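Local coordinates for protein 5-formaminoimidazole-4-carboxamide-1-(beta)-D-ribofuranosyl 5'-monophosphate synthetase (Methanocaldococcus jannaschii, PDB 2R7L) that catalyses the ATP- and formate-dependent formylation of AICAR to FAICAR, a folate-independent step of purine biosynthesis, at residues T23-G35 with A313-G325. Sequence-based numbering, arbitrary orientation.
With AMZ (aminoimidazole 4-carboxamide ribonucleotide), chain F.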
loop_
_atom_site.group_PDB
_atom_site.type_symbol
_atom_site.label_atom_id
_atom_site.label_comp_id
_atom_site.label_asym_id
_atom_site.label_seq_id
_atom_site.Cartn_x
_atom_site.Cartn_y
_atom_site.Cartn_z
ATOM N N THR A 23 16.697 4.811 21.995
ATOM C CA THR A 23 16.716 6.250 22.163
ATOM C C THR A 23 15.932 6.567 23.426
ATOM O O THR A 23 15.228 5.708 23.958
ATOM C CB THR A 23 16.093 6.975 20.944
ATOM O OG1 THR A 23 16.610 8.309 20.852
ATOM C CG2 THR A 23 14.581 7.011 21.049
ATOM N N LEU A 24 16.070 7.793 23.919
ATOM C CA LEU A 24 15.315 8.229 25.090
ATOM C C LEU A 24 13.924 8.668 24.663
ATOM O O LEU A 24 13.760 9.309 23.627
ATOM C CB LEU A 24 16.051 9.370 25.820
ATOM C CG LEU A 24 15.271 10.185 26.855
ATOM C CD1 LEU A 24 14.954 9.347 28.076
ATOM C CD2 LEU A 24 16.038 11.441 27.256
ATOM N N GLY A 25 12.928 8.337 25.474
ATOM C CA GLY A 25 11.544 8.620 25.144
ATOM C C GLY A 25 11.157 10.086 25.263
ATOM O O GLY A 25 10.486 10.483 26.212
ATOM N N SER A 26 11.557 10.880 24.275
ATOM C CA SER A 26 11.249 12.302 24.249
ATOM C C SER A 26 11.765 12.911 22.959
ATOM O O SER A 26 12.398 12.227 22.154
ATOM C CB SER A 26 11.917 13.016 25.433
ATOM O OG SER A 26 11.484 14.364 25.506
ATOM N N HIS A 27 11.507 14.207 22.787
ATOM C CA HIS A 27 12.069 14.998 21.689
ATOM C C HIS A 27 11.539 14.604 20.310
ATOM O O HIS A 27 10.674 15.280 19.761
ATOM C CB HIS A 27 13.594 14.941 21.693
ATOM C CG HIS A 27 14.233 15.967 20.812
ATOM N ND1 HIS A 27 14.743 15.664 19.569
ATOM C CD2 HIS A 27 14.435 17.295 20.990
ATOM C CE1 HIS A 27 15.239 16.759 19.020
ATOM N NE2 HIS A 27 15.063 17.764 19.861
ATOM N N THR A 28 12.081 13.518 19.757
ATOM C CA THR A 28 11.692 13.023 18.439
ATOM C C THR A 28 11.581 11.495 18.425
ATOM O O THR A 28 11.534 10.879 17.365
ATOM C CB THR A 28 12.717 13.442 17.368
ATOM O OG1 THR A 28 14.046 13.291 17.890
ATOM C CG2 THR A 28 12.503 14.900 16.946
ATOM N N SER A 29 11.531 10.884 19.604
ATOM C CA SER A 29 11.620 9.431 19.702
ATOM C C SER A 29 10.470 8.701 18.998
ATOM O O SER A 29 10.660 7.613 18.459
ATOM C CB SER A 29 11.713 8.992 21.159
ATOM O OG SER A 29 10.480 9.214 21.816
ATOM N N LEU A 30 9.284 9.298 18.993
ATOM C CA LEU A 30 8.113 8.634 18.404
ATOM C C LEU A 30 8.347 8.138 16.981
ATOM O O LEU A 30 7.980 7.011 16.665
ATOM C CB LEU A 30 6.871 9.516 18.465
ATOM C CG LEU A 30 6.204 9.575 19.842
ATOM C CD1 LEU A 30 5.028 10.536 19.832
ATOM C CD2 LEU A 30 5.773 8.200 20.279
ATOM N N HIS A 31 8.956 8.956 16.131
ATOM C CA HIS A 31 9.227 8.520 14.766
ATOM C C HIS A 31 10.590 7.861 14.623
ATOM O O HIS A 31 10.829 7.117 13.675
ATOM C CB HIS A 31 9.017 9.639 13.736
ATOM C CG HIS A 31 9.917 10.822 13.912
ATOM N ND1 HIS A 31 11.190 10.876 13.387
ATOM C CD2 HIS A 31 9.715 12.010 14.530
ATOM C CE1 HIS A 31 11.740 12.036 13.689
ATOM N NE2 HIS A 31 10.862 12.748 14.372
ATOM N N ILE A 32 11.484 8.121 15.572
ATOM C CA ILE A 32 12.726 7.373 15.639
ATOM C C ILE A 32 12.418 5.902 15.902
ATOM O O ILE A 32 13.007 5.012 15.283
ATOM C CB ILE A 32 13.662 7.894 16.753
ATOM C CG1 ILE A 32 14.338 9.197 16.323
ATOM C CG2 ILE A 32 14.723 6.847 17.095
ATOM C CD1 ILE A 32 15.066 9.926 17.467
ATOM N N LEU A 33 11.498 5.651 16.831
ATOM C CA LEU A 33 11.133 4.291 17.188
ATOM C C LEU A 33 10.201 3.686 16.125
ATOM O O LEU A 33 10.424 2.562 15.665
ATOM C CB LEU A 33 10.510 4.244 18.589
ATOM C CG LEU A 33 11.400 4.688 19.759
ATOM C CD1 LEU A 33 10.643 4.651 21.084
ATOM C CD2 LEU A 33 12.678 3.854 19.849
ATOM N N LYS A 34 9.176 4.436 15.724
ATOM C CA LYS A 34 8.292 3.993 14.638
ATOM C C LYS A 34 9.079 3.656 13.379
ATOM O O LYS A 34 8.893 2.596 12.789
ATOM C CB LYS A 34 7.226 5.039 14.311
ATOM C CG LYS A 34 6.171 4.563 13.299
ATOM C CD LYS A 34 5.421 3.351 13.816
ATOM C CE LYS A 34 4.462 2.786 12.769
ATOM N NZ LYS A 34 3.588 1.741 13.354
ATOM N N GLY A 35 9.953 4.563 12.965
ATOM C CA GLY A 35 10.762 4.345 11.769
ATOM C C GLY A 35 11.588 3.077 11.860
ATOM O O GLY A 35 11.752 2.359 10.877
ATOM N N ALA A 313 23.244 19.335 14.645
ATOM C CA ALA A 313 24.156 18.376 14.031
ATOM C C ALA A 313 23.588 16.971 14.173
ATOM O O ALA A 313 24.182 15.991 13.724
ATOM C CB ALA A 313 25.534 18.473 14.663
ATOM N N ARG A 314 22.434 16.889 14.826
ATOM C CA ARG A 314 21.663 15.662 14.878
ATOM C C ARG A 314 20.204 15.982 14.544
ATOM O O ARG A 314 19.918 17.022 13.956
ATOM C CB ARG A 314 21.809 14.982 16.238
ATOM C CG ARG A 314 21.938 15.942 17.394
ATOM C CD ARG A 314 20.642 16.657 17.639
ATOM N NE ARG A 314 20.805 17.722 18.616
ATOM C CZ ARG A 314 19.804 18.450 19.092
ATOM N NH1 ARG A 314 20.045 19.406 19.982
ATOM N NH2 ARG A 314 18.564 18.219 18.678
ATOM N N VAL A 315 19.283 15.101 14.912
ATOM C CA VAL A 315 17.894 15.276 14.510
ATOM C C VAL A 315 17.251 16.449 15.253
ATOM O O VAL A 315 17.367 16.548 16.468
ATOM C CB VAL A 315 17.076 13.971 14.692
ATOM C CG1 VAL A 315 16.947 13.599 16.173
ATOM C CG2 VAL A 315 15.709 14.081 14.014
ATOM N N ASP A 316 16.602 17.339 14.500
ATOM C CA ASP A 316 15.884 18.484 15.058
ATOM C C ASP A 316 14.422 18.143 15.361
ATOM O O ASP A 316 13.791 17.356 14.645
ATOM C CB ASP A 316 15.963 19.675 14.094
ATOM C CG ASP A 316 15.166 20.884 14.583
ATOM O OD1 ASP A 316 15.773 21.785 15.197
ATOM O OD2 ASP A 316 13.935 20.927 14.365
ATOM N N GLY A 317 13.881 18.752 16.412
ATOM C CA GLY A 317 12.517 18.467 16.861
ATOM C C GLY A 317 11.434 18.666 15.815
ATOM O O GLY A 317 10.364 18.071 15.905
ATOM N N GLY A 318 11.704 19.513 14.828
ATOM C CA GLY A 318 10.715 19.829 13.808
ATOM C C GLY A 318 10.385 18.701 12.842
ATOM O O GLY A 318 9.418 18.803 12.073
ATOM N N THR A 319 11.192 17.636 12.862
ATOM C CA THR A 319 10.931 16.450 12.047
ATOM C C THR A 319 9.631 15.785 12.478
ATOM O O THR A 319 9.067 14.975 11.748
ATOM C CB THR A 319 12.073 15.412 12.119
ATOM O OG1 THR A 319 12.411 15.169 13.487
ATOM C CG2 THR A 319 13.313 15.902 11.378
ATOM N N ASN A 320 9.149 16.143 13.664
ATOM C CA ASN A 320 7.874 15.633 14.137
ATOM C C ASN A 320 6.704 16.062 13.250
ATOM O O ASN A 320 5.675 15.396 13.216
ATOM C CB ASN A 320 7.638 16.024 15.600
ATOM C CG ASN A 320 8.652 15.396 16.543
ATOM O OD1 ASN A 320 9.193 14.324 16.265
ATOM N ND2 ASN A 320 8.920 16.065 17.662
ATOM N N SER A 321 6.863 17.157 12.510
ATOM C CA SER A 321 5.793 17.629 11.637
ATOM C C SER A 321 5.500 16.662 10.478
ATOM O O SER A 321 4.395 16.675 9.934
ATOM C CB SER A 321 6.087 19.041 11.099
ATOM O OG SER A 321 7.282 19.047 10.340
ATOM N N PHE A 322 6.487 15.847 10.089
ATOM C CA PHE A 322 6.272 14.815 9.062
ATOM C C PHE A 322 6.525 13.373 9.533
ATOM O O PHE A 322 7.270 12.622 8.898
ATOM C CB PHE A 322 7.012 15.133 7.747
ATOM C CG PHE A 322 8.508 15.282 7.886
ATOM C CD1 PHE A 322 9.064 16.398 8.496
ATOM C CD2 PHE A 322 9.360 14.317 7.374
ATOM C CE1 PHE A 322 10.436 16.540 8.613
ATOM C CE2 PHE A 322 10.731 14.449 7.494
ATOM C CZ PHE A 322 11.273 15.568 8.112
ATOM N N MET A 323 5.904 12.980 10.640
ATOM C CA MET A 323 6.041 11.603 11.121
ATOM C C MET A 323 5.329 10.611 10.185
ATOM O O MET A 323 5.663 9.433 10.152
ATOM C CB MET A 323 5.533 11.459 12.565
ATOM C CG MET A 323 6.374 12.203 13.594
ATOM S SD MET A 323 6.086 11.732 15.311
ATOM C CE MET A 323 4.419 12.321 15.590
ATOM N N ASN A 324 4.357 11.107 9.423
ATOM C CA ASN A 324 3.651 10.298 8.436
ATOM C C ASN A 324 4.155 10.617 7.049
ATOM O O ASN A 324 3.438 10.445 6.063
ATOM C CB ASN A 324 2.157 10.604 8.485
ATOM C CG ASN A 324 1.869 12.077 8.318
ATOM O OD1 ASN A 324 2.687 12.925 8.685
ATOM N ND2 ASN A 324 0.710 12.393 7.772
ATOM N N GLY A 325 5.386 11.104 6.982
ATOM C CA GLY A 325 5.984 11.535 5.723
ATOM C C GLY A 325 5.558 12.947 5.365
ATOM O O GLY A 325 4.610 13.494 5.940
HETATM O O5 AMZ F . 9.434 20.715 18.270
HETATM C C6 AMZ F . 10.535 21.270 18.246
HETATM N N2 AMZ F . 10.955 22.065 17.266
HETATM C C3A AMZ F . 11.520 21.085 19.389
HETATM C C7A AMZ F . 12.731 21.732 19.558
HETATM N N3 AMZ F . 13.287 22.640 18.755
HETATM N N1 AMZ F . 11.338 20.271 20.421
HETATM C C5 AMZ F . 12.412 20.397 21.214
HETATM N N AMZ F . 13.258 21.289 20.686
HETATM C C1 AMZ F . 14.566 21.697 21.254
HETATM C C2 AMZ F . 14.448 22.862 22.237
HETATM C C3 AMZ F . 14.515 22.189 23.595
HETATM O O2 AMZ F . 15.217 23.033 24.506
HETATM O O1 AMZ F . 15.591 23.705 22.052
HETATM O O AMZ F . 15.007 20.548 21.997
HETATM C C AMZ F . 15.376 20.960 23.317
HETATM C C4 AMZ F . 15.030 19.788 24.257
HETATM O O3 AMZ F . 13.647 19.466 24.151
HETATM P P AMZ F . 12.812 19.160 25.459
HETATM O OP1 AMZ F . 13.223 17.932 26.187
HETATM O O4 AMZ F . 12.940 20.445 26.417
HETATM O OP2 AMZ F . 11.254 19.079 25.022
#
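The backbone O of His27 accepts a nearly straight hydrogen bond from Asn320 ND2 (2.8 Å, 168° at the hydrogen), lying in both the carbonyl plane and the amide plane. Asparagine suits this place because its short, flat amide carries a donor and an acceptor at one end: while ND2 binds His27 O, OD1 faces the edge of the His31 ring, amide and ring planes 71° apart. His31 NE2 sits 3.0 Å from both Asn320 OD1 and Thr319 OG1. His31 CG lies between its own backbone N and carbonyl carbon (chi1 62°), which brings the ring back over Thr28 O and points its edge at these two residues. Met323, bent at its last torsion, lays SD beside the ring edge, 4.8 Å from the His31 centroid, and also meets Leu30 CB.

Between the histidines, Thr28 uses both branches: OG1 shares a hydrogen bond with His27 ND1 (3.0 Å), which helps fix the ring's rotation, while CG2 packs 3.6 Å from Gly317 CA. His27 CE1 lies at its ring's edge 3.3 Å from Val315 O, an atom hydrogen-bonded by Arg314 NH2; the NE of the same arginine forms a salt bridge with Glu122. Gly317, with no side chain, brings its CA to 3.8 Å from the imidazole atom C3A of the nucleotide. Helix 29-38, following strand 20-24, an inner strand of the parallel Rossmann-like sheet, thus meets the loop after strand 306-312 of the ATP-grasp fold, and His27, Gly317 and Gly318 line the AICAR pocket at this junction.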